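Local coordinates for protein ShdD (Sedimentibacter hydroxybenzoicus, PDB 7AE5) that takes part in the non-oxidative decarboxylation and detoxification of phenolic acids without oxygen, though its precise biochemical role is unknown, at residues Met14-Pro18 against Val19-Trp23. Sequence-based numbering, arbitrary orientation.
Sequences MVDSP and VGDAW
Ser17 and Trp23 face each other across the mouth of a beta-hairpin loop, the connection between the antiparallel strands 11-16 and 24-28 of a small zinc-binding subunit. Three hydrogen bonds cross from one limb of the loop to the other, two of them weak, and each uses an atom of Ser17. At the mouth Ser17 N reaches Trp23 O at 3.0 Å, a weak bond bent to 131°. Inside the loop the hydroxyl works both ways: Ser17 OG donates to Gly20 O at 2.7 Å, coming in from above the carbonyl plane, and weakly accepts from Ala22 N at 3.1 Å. With chi1 at 52°, OG lies between the backbone N and the carbonyl carbon of its own residue, turned in toward the two peptide groups it joins. Gly20 itself has a positive phi where the chain turns back.

The apolar part of the contact gathers on the indole. Ser17 CB sits squarely over the six-membered ring of Trp23, 3.5 Å from its centroid, in a CH-pi contact, and Ser17 CA lies over the same face. Pro18 meets the ring obliquely, Pro18 CD approaching Trp23 CH2 at 3.7 Å. This tryptophan also belongs to the subunit interface: NE1 donates to Lys57 O of the phenolic acid decarboxylase chain, while Arg36 of its own chain makes a cation-pi contact with it. Pro18 and Val19 pack against Gly58 and Tyr59 of that same partner chain.

Lys13, salt-bridged to Asp16 OD1, probably offsets part of the negative charge that Asp16 shares with Asp21 and nearby Glu24; Asp16 OD2 and Asp21 OD2 lie 4.1 Å apart, their carboxylate planes turned 45° to one another.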
loop_
_atom_site.group_PDB
_atom_site.type_symbol
_atom_site.label_atom_id
_atom_site.label_comp_id
_atom_site.label_asym_id
_atom_site.label_seq_id
_atom_site.Cartn_x
_atom_site.Cartn_y
_atom_site.Cartn_z
ATOM N N MET H 14 43.456 35.915 -22.270
ATOM C CA MET H 14 43.001 35.185 -23.446
ATOM C C MET H 14 42.891 36.105 -24.657
ATOM O O MET H 14 43.536 35.874 -25.686
ATOM C CB MET H 14 41.657 34.512 -23.157
ATOM C CG MET H 14 41.436 33.214 -23.909
ATOM S SD MET H 14 39.687 32.801 -24.025
ATOM C CE MET H 14 39.399 32.133 -22.389
ATOM N N VAL H 15 42.084 37.159 -24.547
ATOM C CA VAL H 15 41.836 38.065 -25.662
ATOM C C VAL H 15 41.588 39.464 -25.126
ATOM O O VAL H 15 41.168 39.650 -23.980
ATOM C CB VAL H 15 40.632 37.608 -26.520
ATOM C CG1 VAL H 15 41.046 36.534 -27.513
ATOM C CG2 VAL H 15 39.502 37.122 -25.622
ATOM N N ASP H 16 41.855 40.451 -25.970
ATOM C CA ASP H 16 41.353 41.801 -25.789
ATOM C C ASP H 16 40.016 41.942 -26.508
ATOM O O ASP H 16 39.649 41.120 -27.349
ATOM C CB ASP H 16 42.348 42.828 -26.329
ATOM C CG ASP H 16 43.326 43.302 -25.277
ATOM O OD1 ASP H 16 44.401 42.680 -25.133
ATOM O OD2 ASP H 16 43.027 44.311 -24.608
ATOM N N SER H 17 39.289 42.997 -26.170
ATOM C CA SER H 17 38.022 43.253 -26.844
ATOM C C SER H 17 38.287 43.607 -28.304
ATOM O O SER H 17 39.125 44.472 -28.583
ATOM C CB SER H 17 37.258 44.378 -26.151
ATOM O OG SER H 17 38.071 45.527 -25.995
ATOM N N PRO H 18 37.619 42.951 -29.259
ATOM C CA PRO H 18 37.879 43.265 -30.676
ATOM C C PRO H 18 37.624 44.720 -31.032
ATOM O O PRO H 18 38.367 45.294 -31.838
ATOM C CB PRO H 18 36.930 42.317 -31.423
ATOM C CG PRO H 18 36.671 41.201 -30.466
ATOM C CD PRO H 18 36.706 41.806 -29.096
ATOM N N VAL H 19 36.598 45.336 -30.451
ATOM C CA VAL H 19 36.282 46.742 -30.678
ATOM C C VAL H 19 36.670 47.528 -29.434
ATOM O O VAL H 19 36.233 47.199 -28.324
ATOM C CB VAL H 19 34.793 46.944 -31.008
ATOM C CG1 VAL H 19 34.542 48.380 -31.452
ATOM C CG2 VAL H 19 34.346 45.956 -32.075
ATOM N N GLY H 20 37.490 48.559 -29.620
ATOM C CA GLY H 20 37.919 49.420 -28.534
ATOM C C GLY H 20 38.633 48.683 -27.406
ATOM O O GLY H 20 39.015 47.519 -27.506
ATOM N N ASP H 21 38.809 49.417 -26.308
ATOM C CA ASP H 21 39.389 48.854 -25.095
ATOM C C ASP H 21 38.312 48.745 -24.024
ATOM O O ASP H 21 38.446 49.304 -22.930
ATOM C CB ASP H 21 40.566 49.706 -24.608
ATOM C CG ASP H 21 41.382 49.013 -23.525
ATOM O OD1 ASP H 21 41.075 49.191 -22.325
ATOM O OD2 ASP H 21 42.331 48.283 -23.878
ATOM N N ALA H 22 37.229 48.034 -24.336
ATOM C CA ALA H 22 36.143 47.895 -23.374
ATOM C C ALA H 22 36.483 46.892 -22.279
ATOM O O ALA H 22 36.143 47.111 -21.111
ATOM C CB ALA H 22 34.855 47.485 -24.090
ATOM N N TRP H 23 37.152 45.795 -22.628
ATOM C CA TRP H 23 37.399 44.736 -21.658
ATOM C C TRP H 23 38.492 43.807 -22.165
ATOM O O TRP H 23 38.940 43.894 -23.311
ATOM C CB TRP H 23 36.122 43.940 -21.369
ATOM C CG TRP H 23 35.330 43.600 -22.598
ATOM C CD1 TRP H 23 34.183 44.203 -23.022
ATOM C CD2 TRP H 23 35.620 42.573 -23.557
ATOM N NE1 TRP H 23 33.743 43.621 -24.186
ATOM C CE2 TRP H 23 34.607 42.617 -24.535
ATOM C CE3 TRP H 23 36.637 41.620 -23.684
ATOM C CZ2 TRP H 23 34.580 41.750 -25.624
ATOM C CZ3 TRP H 23 36.609 40.761 -24.765
ATOM C CH2 TRP H 23 35.587 40.830 -25.721
#